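Side-chain contacts in prolyl endopeptidase (Myxococcus xanthus, PDB 2BKL), which probably cleaves oligopeptides after proline, and far less readily after alanine, as a serine endopeptidase of the S9A family: residues G454-N459 against R572-E577; D500-V505 against G532-L537. All coordinates share one frame; numbering follows the deposited sequence.

Contact 1: residues G454-N459 against R572-E577; sequences GGFNVN and RTWIPE. With ZAH (N-[(benzyloxy)carbonyl]-L-alanyl-L-proline), chain C.
The backbone N of F456 gives its hydrogen to E577 OE2 across 2.9 Å, a nearly straight bond (165°) that reaches the oxygen from above the carboxylate plane. The other carboxylate oxygen, OE1, is bonded to H494 NE2, so E577 is gripped at both oxygens. Its chain bends at chi2 (78°), which lays the methylene CG under the F456 ring as a CH-pi contact, 3.6 Å from the centroid, and leaves the carboxylate stacked on the ring at a modest tilt. The opposite face of that ring carries the bound ligand, whose proline carbon C6 lies 3.4 Å from F456 CZ. Toward W574 the phenylalanine presents an edge, in an offset edge-to-face pair with centroids 5.4 Å apart and planes at 83°. The indole then covers the proline with its own face, ZAH C5 lying over its centre, while NE1 at its edge donates in plane to ZAH O16 at 2.9 Å. Without the indole, as with an alanine here, O16 is likely to lose this donor, the proline an aromatic wall and the F456 edge its partner face. These two rings, set almost at right angles around a proline, are part of what, as in the prolyl oligopeptidase family, is the S1 pocket for proline.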
ATOM      1  N   GLY A 454      -1.516  -9.115  -5.817  1.00  4.72           N
ATOM      2  CA  GLY A 454      -0.794  -9.714  -6.930  1.00  4.42           C
ATOM      3  C   GLY A 454      -0.139  -8.699  -7.837  1.00  4.17           C
ATOM      4  O   GLY A 454      -0.555  -8.510  -8.969  1.00  6.36           O
ATOM      5  N   GLY A 455       0.884  -8.054  -7.336  1.00  4.66           N
ATOM      6  CA  GLY A 455       1.541  -7.022  -8.100  1.00  5.10           C
ATOM      7  C   GLY A 455       2.444  -6.157  -7.280  1.00  4.79           C
ATOM      8  O   GLY A 455       2.405  -6.122  -6.046  1.00  5.36           O
ATOM      9  N   PHE A 456       3.306  -5.444  -7.997  1.00  4.78           N
ATOM     10  CA  PHE A 456       4.110  -4.368  -7.464  1.00  4.68           C
ATOM     11  C   PHE A 456       5.072  -4.787  -6.349  1.00  5.68           C
ATOM     12  O   PHE A 456       5.469  -3.968  -5.532  1.00  6.63           O
ATOM     13  CB  PHE A 456       3.210  -3.197  -7.028  1.00  5.31           C
ATOM     14  CG  PHE A 456       2.437  -2.616  -8.161  1.00  4.05           C
ATOM     15  CD1 PHE A 456       1.206  -3.127  -8.547  1.00  5.73           C
ATOM     16  CD2 PHE A 456       3.006  -1.573  -8.941  1.00  5.24           C
ATOM     17  CE1 PHE A 456       0.547  -2.614  -9.663  1.00  5.13           C
ATOM     18  CE2 PHE A 456       2.339  -1.049 -10.027  1.00  6.01           C
ATOM     19  CZ  PHE A 456       1.109  -1.557 -10.394  1.00  6.64           C
ATOM     20  N   ASN A 457       5.455  -6.069  -6.313  1.00  4.50           N
ATOM     21  CA  ASN A 457       6.379  -6.572  -5.301  1.00  6.65           C
ATOM     22  C   ASN A 457       5.813  -6.485  -3.887  1.00  6.80           C
ATOM     23  O   ASN A 457       6.549  -6.580  -2.905  1.00  8.52           O
ATOM     24  CB  ASN A 457       7.724  -5.850  -5.422  1.00  8.11           C
ATOM     25  CG  ASN A 457       8.890  -6.692  -5.019  1.00 10.79           C
ATOM     26  OD1 ASN A 457       8.987  -7.879  -5.363  1.00 13.03           O
ATOM     27  ND2 ASN A 457       9.810  -6.083  -4.268  1.00 14.47           N
ATOM     28  N   VAL A 458       4.496  -6.344  -3.765  1.00  5.52           N
ATOM     29  CA  VAL A 458       3.818  -6.228  -2.485  1.00  6.56           C
ATOM     30  C   VAL A 458       3.551  -7.604  -1.917  1.00  7.97           C
ATOM     31  O   VAL A 458       3.083  -8.495  -2.626  1.00  9.09           O
ATOM     32  CB  VAL A 458       2.492  -5.449  -2.655  1.00  7.92           C
ATOM     33  CG1 VAL A 458       1.641  -5.468  -1.384  1.00  9.26           C
ATOM     34  CG2 VAL A 458       2.794  -4.021  -3.030  1.00  8.65           C
ATOM     35  N   ASN A 459       3.865  -7.793  -0.652  1.00  6.45           N
ATOM     36  CA  ASN A 459       3.643  -9.069   0.006  1.00  6.60           C
ATOM     37  C   ASN A 459       2.390  -9.068   0.845  1.00  7.49           C
ATOM     38  O   ASN A 459       2.074  -8.076   1.515  1.00  9.25           O
ATOM     39  CB  ASN A 459       4.823  -9.416   0.889  1.00  6.98           C
ATOM     40  CG  ASN A 459       6.094  -9.398   0.121  1.00  6.59           C
ATOM     41  OD1 ASN A 459       6.165  -9.976  -0.938  1.00  9.15           O
ATOM     42  ND2 ASN A 459       7.080  -8.664   0.612  1.00  9.92           N
ATOM     43  N   ARG A 572       0.633   6.732 -15.557  1.00  4.81           N
ATOM     44  CA  ARG A 572       1.887   6.497 -16.262  1.00  4.67           C
ATOM     45  C   ARG A 572       2.958   5.909 -15.350  1.00  5.12           C
ATOM     46  O   ARG A 572       3.847   5.195 -15.814  1.00  5.92           O
ATOM     47  CB  ARG A 572       2.367   7.762 -16.974  1.00  5.20           C
ATOM     48  CG  ARG A 572       1.436   8.155 -18.100  1.00  7.56           C
ATOM     49  CD  ARG A 572       1.986   9.244 -18.978  1.00  6.58           C
ATOM     50  NE  ARG A 572       1.085   9.487 -20.105  1.00  9.13           N
ATOM     51  CZ  ARG A 572       1.021   8.731 -21.204  1.00  6.98           C
ATOM     52  NH1 ARG A 572       1.791   7.679 -21.371  1.00  8.77           N
ATOM     53  NH2 ARG A 572       0.117   9.021 -22.120  1.00 11.67           N
ATOM     54  N   THR A 573       2.846   6.135 -14.051  1.00  4.87           N
ATOM     55  CA  THR A 573       3.824   5.574 -13.136  1.00  4.67           C
ATOM     56  C   THR A 573       3.739   4.064 -13.027  1.00  4.61           C
ATOM     57  O   THR A 573       4.672   3.457 -12.498  1.00  6.08           O
ATOM     58  CB  THR A 573       3.742   6.188 -11.707  1.00  5.15           C
ATOM     59  OG1 THR A 573       2.529   5.821 -11.047  1.00  7.09           O
ATOM     60  CG2 THR A 573       3.828   7.731 -11.727  1.00  6.59           C
ATOM     61  N   TRP A 574       2.624   3.476 -13.484  1.00  3.71           N
ATOM     62  CA  TRP A 574       2.470   2.011 -13.459  1.00  5.23           C
ATOM     63  C   TRP A 574       2.770   1.360 -14.792  1.00  5.75           C
ATOM     64  O   TRP A 574       2.712   0.136 -14.889  1.00  5.68           O
ATOM     65  CB  TRP A 574       1.085   1.602 -12.949  1.00  5.68           C
ATOM     66  CG  TRP A 574       0.772   2.348 -11.695  1.00  4.59           C
ATOM     67  CD1 TRP A 574       1.588   2.518 -10.633  1.00  5.97           C
ATOM     68  CD2 TRP A 574      -0.437   3.031 -11.399  1.00  5.00           C
ATOM     69  NE1 TRP A 574       0.983   3.311  -9.685  1.00  5.89           N
ATOM     70  CE2 TRP A 574      -0.266   3.637 -10.139  1.00  5.04           C
ATOM     71  CE3 TRP A 574      -1.650   3.210 -12.081  1.00  6.24           C
ATOM     72  CZ2 TRP A 574      -1.241   4.437  -9.556  1.00  8.15           C
ATOM     73  CZ3 TRP A 574      -2.632   4.034 -11.482  1.00  6.33           C
ATOM     74  CH2 TRP A 574      -2.403   4.615 -10.235  1.00  6.94           C
ATOM     75  N   ILE A 575       3.160   2.128 -15.804  1.00  5.56           N
ATOM     76  CA  ILE A 575       3.537   1.525 -17.067  1.00  4.73           C
ATOM     77  C   ILE A 575       4.669   0.480 -16.950  1.00  4.10           C
ATOM     78  O   ILE A 575       4.616  -0.547 -17.610  1.00  6.45           O
ATOM     79  CB  ILE A 575       3.837   2.626 -18.109  1.00  5.75           C
ATOM     80  CG1 ILE A 575       2.504   3.280 -18.554  1.00  5.55           C
ATOM     81  CG2 ILE A 575       4.615   2.086 -19.327  1.00  6.63           C
ATOM     82  CD1 ILE A 575       2.652   4.534 -19.437  1.00  5.88           C
ATOM     83  N   PRO A 576       5.666   0.691 -16.086  1.00  5.89           N
ATOM     84  CA  PRO A 576       6.690  -0.348 -15.919  1.00  5.79           C
ATOM     85  C   PRO A 576       6.182  -1.683 -15.397  1.00  6.70           C
ATOM     86  O   PRO A 576       6.882  -2.710 -15.533  1.00  9.53           O
ATOM     87  CB  PRO A 576       7.679   0.286 -14.933  1.00  6.72           C
ATOM     88  CG  PRO A 576       7.518   1.771 -15.176  1.00  7.20           C
ATOM     89  CD  PRO A 576       6.008   1.921 -15.339  1.00  6.93           C
ATOM     90  N   GLU A 577       5.004  -1.683 -14.771  1.00  6.12           N
ATOM     91  CA  GLU A 577       4.367  -2.888 -14.236  1.00  5.38           C
ATOM     92  C   GLU A 577       3.377  -3.539 -15.211  1.00  6.27           C
ATOM     93  O   GLU A 577       3.358  -4.759 -15.374  1.00  6.17           O
ATOM     94  CB  GLU A 577       3.649  -2.584 -12.909  1.00  6.17           C
ATOM     95  CG  GLU A 577       3.131  -3.800 -12.160  1.00  6.92           C
ATOM     96  CD  GLU A 577       4.174  -4.599 -11.388  1.00  9.03           C
ATOM     97  OE1 GLU A 577       5.352  -4.204 -11.317  1.00  9.33           O
ATOM     98  OE2 GLU A 577       3.772  -5.635 -10.821  1.00  8.11           O
TER
HETATM   99  C1  ZAH C1533      -3.158   0.510  -6.198  1.00 16.72           C
HETATM  100  O2  ZAH C1533      -2.760  -0.829  -6.383  1.00 12.44           O
HETATM  101  C3  ZAH C1533      -2.402   1.498  -7.118  1.00 12.82           C
HETATM  102  C4  ZAH C1533      -2.684   1.228  -8.599  1.00 11.77           C
HETATM  103  C5  ZAH C1533      -1.594   0.278  -9.081  1.00  9.40           C
HETATM  104  C6  ZAH C1533      -0.413   0.468  -8.167  1.00  9.32           C
HETATM  105  N7  ZAH C1533      -0.932   1.329  -7.112  1.00 10.44           N
HETATM  106  C8  ZAH C1533      -0.159   1.837  -6.154  1.00 11.61           C
HETATM  107  O9  ZAH C1533      -0.715   2.664  -5.286  1.00 12.23           O
HETATM  108  C10 ZAH C1533       1.381   1.731  -6.208  1.00  9.52           C
HETATM  109  C11 ZAH C1533       1.676   0.372  -5.572  1.00 10.36           C
HETATM  110  N14 ZAH C1533       2.023   2.757  -5.425  1.00 12.44           N
HETATM  111  C15 ZAH C1533       2.084   3.998  -5.845  1.00 13.25           C
HETATM  112  O16 ZAH C1533       1.647   4.344  -7.028  1.00 10.27           O
HETATM  113  O17 ZAH C1533       2.684   4.974  -4.983  1.00 17.86           O
HETATM  114  C18 ZAH C1533       2.563   6.340  -5.456  1.00 22.51           C
HETATM  115  C19 ZAH C1533       2.951   7.357  -4.378  1.00 25.48           C
HETATM  116  C20 ZAH C1533       4.277   7.406  -3.930  1.00 27.08           C
HETATM  117  C21 ZAH C1533       4.641   8.319  -2.940  1.00 27.90           C
HETATM  118  C22 ZAH C1533       3.686   9.195  -2.419  1.00 28.90           C
HETATM  119  C23 ZAH C1533       2.366   9.167  -2.880  1.00 27.53           C
HETATM  120  C24 ZAH C1533       2.000   8.243  -3.859  1.00 28.07           C

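Contact 2: residues D500-V505 against G532-L537; sequences DKKQNV and GSNGGL. With ZAH (N-[(benzyloxy)carbonyl]-L-alanyl-L-proline), chain C.
K502 reaches N534 just beyond the nucleophile elbow of an alpha/beta-hydrolase fold, the sharp turn that carries S533 between strand 527-532 and helix 534-545. The covalent link comes first: S533 OG is joined to ZAH C1 at 1.5 Å, and the serine's positive phi of 70° is consistent with the strained elbow. Among the hydrogen bonds, N534 N donates to ZAH O2 at 2.8 Å, an almost straight bond that fits an oxyanion-hole donor. At the side-chain amide, K502 NZ meets OD1 at 2.9 Å, in the carbonyl plane and on a lone pair; Y578 OH also bonds to OD1, so two groups hold the amide oxygen. K502 NZ also donates to G454 O, as does N534 ND2. With CG anti to the backbone N (chi1 174°), the N534 side chain extends to meet the lysine, which comes from the opposite direction. The apolar share is small: K502 CE touches L537 CD2 at 4.0 Å, and Y593 of helix 584-593 packs on both side chains. A water completes the junction, accepting from K502 NZ at 3.0 Å and lying 3.0 Å from the backbone O of N534, to which it can donate.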
ATOM      1  N   ASP A 500       3.736  -9.003 -19.599  1.00  7.62           N
ATOM      2  CA  ASP A 500       3.096 -10.023 -20.418  1.00  8.37           C
ATOM      3  C   ASP A 500       2.637 -11.237 -19.614  1.00  6.34           C
ATOM      4  O   ASP A 500       1.860 -12.046 -20.118  1.00  8.97           O
ATOM      5  CB  ASP A 500       4.077 -10.516 -21.492  1.00 11.15           C
ATOM      6  CG  ASP A 500       5.414 -10.962 -20.904  1.00 16.30           C
ATOM      7  OD1 ASP A 500       6.174 -10.095 -20.392  1.00 22.61           O
ATOM      8  OD2 ASP A 500       5.800 -12.152 -20.870  1.00 24.79           O
ATOM      9  N   LYS A 501       3.101 -11.349 -18.356  1.00  6.87           N
ATOM     10  CA  LYS A 501       2.765 -12.474 -17.490  1.00  6.71           C
ATOM     11  C   LYS A 501       1.708 -12.129 -16.461  1.00  5.62           C
ATOM     12  O   LYS A 501       1.457 -12.927 -15.550  1.00  6.07           O
ATOM     13  CB  LYS A 501       3.989 -12.984 -16.761  1.00 10.43           C
ATOM     14  CG  LYS A 501       5.152 -13.292 -17.700  1.00 15.02           C
ATOM     15  CD  LYS A 501       5.074 -14.581 -18.386  1.00 20.11           C
ATOM     16  CE  LYS A 501       6.503 -15.149 -18.567  1.00 20.28           C
ATOM     17  NZ  LYS A 501       7.429 -14.198 -19.253  1.00 24.91           N
ATOM     18  N   LYS A 502       1.042 -10.990 -16.621  1.00  4.97           N
ATOM     19  CA  LYS A 502      -0.005 -10.613 -15.662  1.00  4.45           C
ATOM     20  C   LYS A 502      -1.100 -11.659 -15.503  1.00  5.52           C
ATOM     21  O   LYS A 502      -1.631 -11.844 -14.395  1.00  6.39           O
ATOM     22  CB  LYS A 502      -0.600  -9.253 -16.032  1.00  5.07           C
ATOM     23  CG  LYS A 502      -1.600  -8.684 -15.028  1.00  5.57           C
ATOM     24  CD  LYS A 502      -0.941  -8.372 -13.671  1.00  6.20           C
ATOM     25  CE  LYS A 502      -1.900  -7.669 -12.734  1.00  6.88           C
ATOM     26  NZ  LYS A 502      -1.251  -7.317 -11.425  1.00  5.60           N
ATOM     27  N   GLN A 503      -1.431 -12.363 -16.588  1.00  5.40           N
ATOM     28  CA  GLN A 503      -2.464 -13.369 -16.531  1.00  6.43           C
ATOM     29  C   GLN A 503      -2.141 -14.446 -15.504  1.00  4.68           C
ATOM     30  O   GLN A 503      -3.046 -15.081 -14.957  1.00  5.79           O
ATOM     31  CB  GLN A 503      -2.720 -14.000 -17.901  1.00  7.56           C
ATOM     32  CG  GLN A 503      -3.813 -15.054 -17.956  1.00  6.09           C
ATOM     33  CD  GLN A 503      -5.152 -14.539 -17.533  1.00  6.61           C
ATOM     34  OE1 GLN A 503      -5.534 -13.442 -17.946  1.00  6.60           O
ATOM     35  NE2 GLN A 503      -5.926 -15.352 -16.796  1.00  6.30           N
ATOM     36  N   ASN A 504      -0.858 -14.709 -15.236  1.00  4.63           N
ATOM     37  CA  ASN A 504      -0.514 -15.683 -14.193  1.00  4.96           C
ATOM     38  C   ASN A 504      -1.105 -15.324 -12.826  1.00  4.75           C
ATOM     39  O   ASN A 504      -1.455 -16.195 -12.043  1.00  5.23           O
ATOM     40  CB  ASN A 504       0.982 -15.791 -14.023  1.00  4.79           C
ATOM     41  CG  ASN A 504       1.699 -16.479 -15.186  1.00  6.12           C
ATOM     42  OD1 ASN A 504       1.122 -17.246 -15.954  1.00  8.02           O
ATOM     43  ND2 ASN A 504       2.996 -16.220 -15.295  1.00  7.24           N
ATOM     44  N   VAL A 505      -1.220 -14.033 -12.519  1.00  4.10           N
ATOM     45  CA  VAL A 505      -1.760 -13.590 -11.253  1.00  4.68           C
ATOM     46  C   VAL A 505      -3.214 -14.026 -11.169  1.00  4.32           C
ATOM     47  O   VAL A 505      -3.672 -14.549 -10.145  1.00  4.62           O
ATOM     48  CB  VAL A 505      -1.714 -12.062 -11.146  1.00  5.03           C
ATOM     49  CG1 VAL A 505      -2.282 -11.587  -9.853  1.00  5.92           C
ATOM     50  CG2 VAL A 505      -0.291 -11.581 -11.303  1.00  4.98           C
ATOM     51  N   GLY A 532      -8.543  -4.443  -3.754  1.00  6.09           N
ATOM     52  CA  GLY A 532      -8.525  -3.000  -4.022  1.00  6.83           C
ATOM     53  C   GLY A 532      -7.355  -2.511  -4.895  1.00  9.95           C
ATOM     54  O   GLY A 532      -6.252  -3.082  -4.707  1.00  9.94           O
ATOM     55  N   SER A 533      -7.594  -1.508  -5.803  1.00 10.71           N
ATOM     56  CA  SER A 533      -6.564  -0.861  -6.637  1.00 11.04           C
ATOM     57  C   SER A 533      -6.022  -1.840  -7.735  1.00 10.34           C
ATOM     58  O   SER A 533      -6.873  -2.239  -8.743  1.00 10.29           O
ATOM     59  CB  SER A 533      -5.459  -0.296  -5.717  1.00 15.47           C
ATOM     60  OG  SER A 533      -4.588   0.578  -6.453  1.00 19.33           O
ATOM     61  N   ASN A 534      -4.769  -2.297  -7.685  1.00  7.47           N
ATOM     62  CA  ASN A 534      -4.382  -3.452  -8.480  1.00  5.74           C
ATOM     63  C   ASN A 534      -5.168  -4.711  -8.057  1.00  5.54           C
ATOM     64  O   ASN A 534      -5.355  -5.617  -8.872  1.00  4.84           O
ATOM     65  CB  ASN A 534      -2.860  -3.650  -8.277  1.00  4.96           C
ATOM     66  CG  ASN A 534      -2.350  -4.888  -8.927  1.00  4.62           C
ATOM     67  OD1 ASN A 534      -2.308  -5.001 -10.128  1.00  6.84           O
ATOM     68  ND2 ASN A 534      -1.982  -5.877  -8.102  1.00  6.20           N
ATOM     69  N   GLY A 535      -5.624  -4.767  -6.805  1.00  6.60           N
ATOM     70  CA  GLY A 535      -6.499  -5.853  -6.359  1.00  6.28           C
ATOM     71  C   GLY A 535      -7.916  -5.710  -6.910  1.00  5.35           C
ATOM     72  O   GLY A 535      -8.678  -6.665  -6.990  1.00  6.56           O
ATOM     73  N   GLY A 536      -8.305  -4.473  -7.216  1.00  6.18           N
ATOM     74  CA  GLY A 536      -9.574  -4.228  -7.864  1.00  6.89           C
ATOM     75  C   GLY A 536      -9.545  -4.767  -9.278  1.00  4.04           C
ATOM     76  O   GLY A 536     -10.479  -5.370  -9.735  1.00  5.71           O
ATOM     77  N   LEU A 537      -8.424  -4.531  -9.986  1.00  4.61           N
ATOM     78  CA  LEU A 537      -8.169  -5.139 -11.281  1.00  4.06           C
ATOM     79  C   LEU A 537      -8.276  -6.666 -11.155  1.00  3.95           C
ATOM     80  O   LEU A 537      -8.930  -7.320 -11.964  1.00  4.85           O
ATOM     81  CB  LEU A 537      -6.780  -4.722 -11.776  1.00  4.79           C
ATOM     82  CG  LEU A 537      -6.230  -5.490 -12.962  1.00  5.23           C
ATOM     83  CD1 LEU A 537      -7.134  -5.343 -14.175  1.00  7.55           C
ATOM     84  CD2 LEU A 537      -4.853  -5.016 -13.274  1.00  5.84           C
TER
HETATM   85  C1  ZAH C1533      -3.158   0.510  -6.198  1.00 16.72           C
HETATM   86  O2  ZAH C1533      -2.760  -0.829  -6.383  1.00 12.44           O
HETATM   87  C3  ZAH C1533      -2.402   1.498  -7.118  1.00 12.82           C
HETATM   88  C4  ZAH C1533      -2.684   1.228  -8.599  1.00 11.77           C
HETATM   89  C5  ZAH C1533      -1.594   0.278  -9.081  1.00  9.40           C
HETATM   90  C6  ZAH C1533      -0.413   0.468  -8.167  1.00  9.32           C
HETATM   91  N7  ZAH C1533      -0.932   1.329  -7.112  1.00 10.44           N
HETATM   92  C8  ZAH C1533      -0.159   1.837  -6.154  1.00 11.61           C
HETATM   93  O9  ZAH C1533      -0.715   2.664  -5.286  1.00 12.23           O
HETATM   94  C10 ZAH C1533       1.381   1.731  -6.208  1.00  9.52           C
HETATM   95  C11 ZAH C1533       1.676   0.372  -5.572  1.00 10.36           C
HETATM   96  N14 ZAH C1533       2.023   2.757  -5.425  1.00 12.44           N
HETATM   97  C15 ZAH C1533       2.084   3.998  -5.845  1.00 13.25           C
HETATM   98  O16 ZAH C1533       1.647   4.344  -7.028  1.00 10.27           O
HETATM   99  O17 ZAH C1533       2.684   4.974  -4.983  1.00 17.86           O
HETATM  100  C18 ZAH C1533       2.563   6.340  -5.456  1.00 22.51           C
HETATM  101  C19 ZAH C1533       2.951   7.357  -4.378  1.00 25.48           C
HETATM  102  C20 ZAH C1533       4.277   7.406  -3.930  1.00 27.08           C
HETATM  103  C21 ZAH C1533       4.641   8.319  -2.940  1.00 27.90           C
HETATM  104  C22 ZAH C1533       3.686   9.195  -2.419  1.00 28.90           C
HETATM  105  C23 ZAH C1533       2.366   9.167  -2.880  1.00 27.53           C
HETATM  106  C24 ZAH C1533       2.000   8.243  -3.859  1.00 28.07           C
HETATM  107  O   HOH W   1      -3.732  -7.919  -9.840  1.00  9.53           O

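How the contacts relate
The two contacts illustrate how a binding pocket and a catalytic centre can share one scaffold: their centres lie 9 Å apart, and both touch the same covalently bound ligand. Residues 454-459 and 572-577 hold its proline, whereas 532-537 captures its C1 end. The joint between them is G454 O, which receives K502 NZ at 2.8 Å and, in a probable hydrogen bond, N534 ND2 at 3.1 Å. The loop that positions F456 is thus tied to the asparagine following the nucleophile. Y578, directly after E577, packs its ring edge-to-face with F456 and so belongs to both sites. Y453 and R618 supply further hydrogen bonds to the ligand.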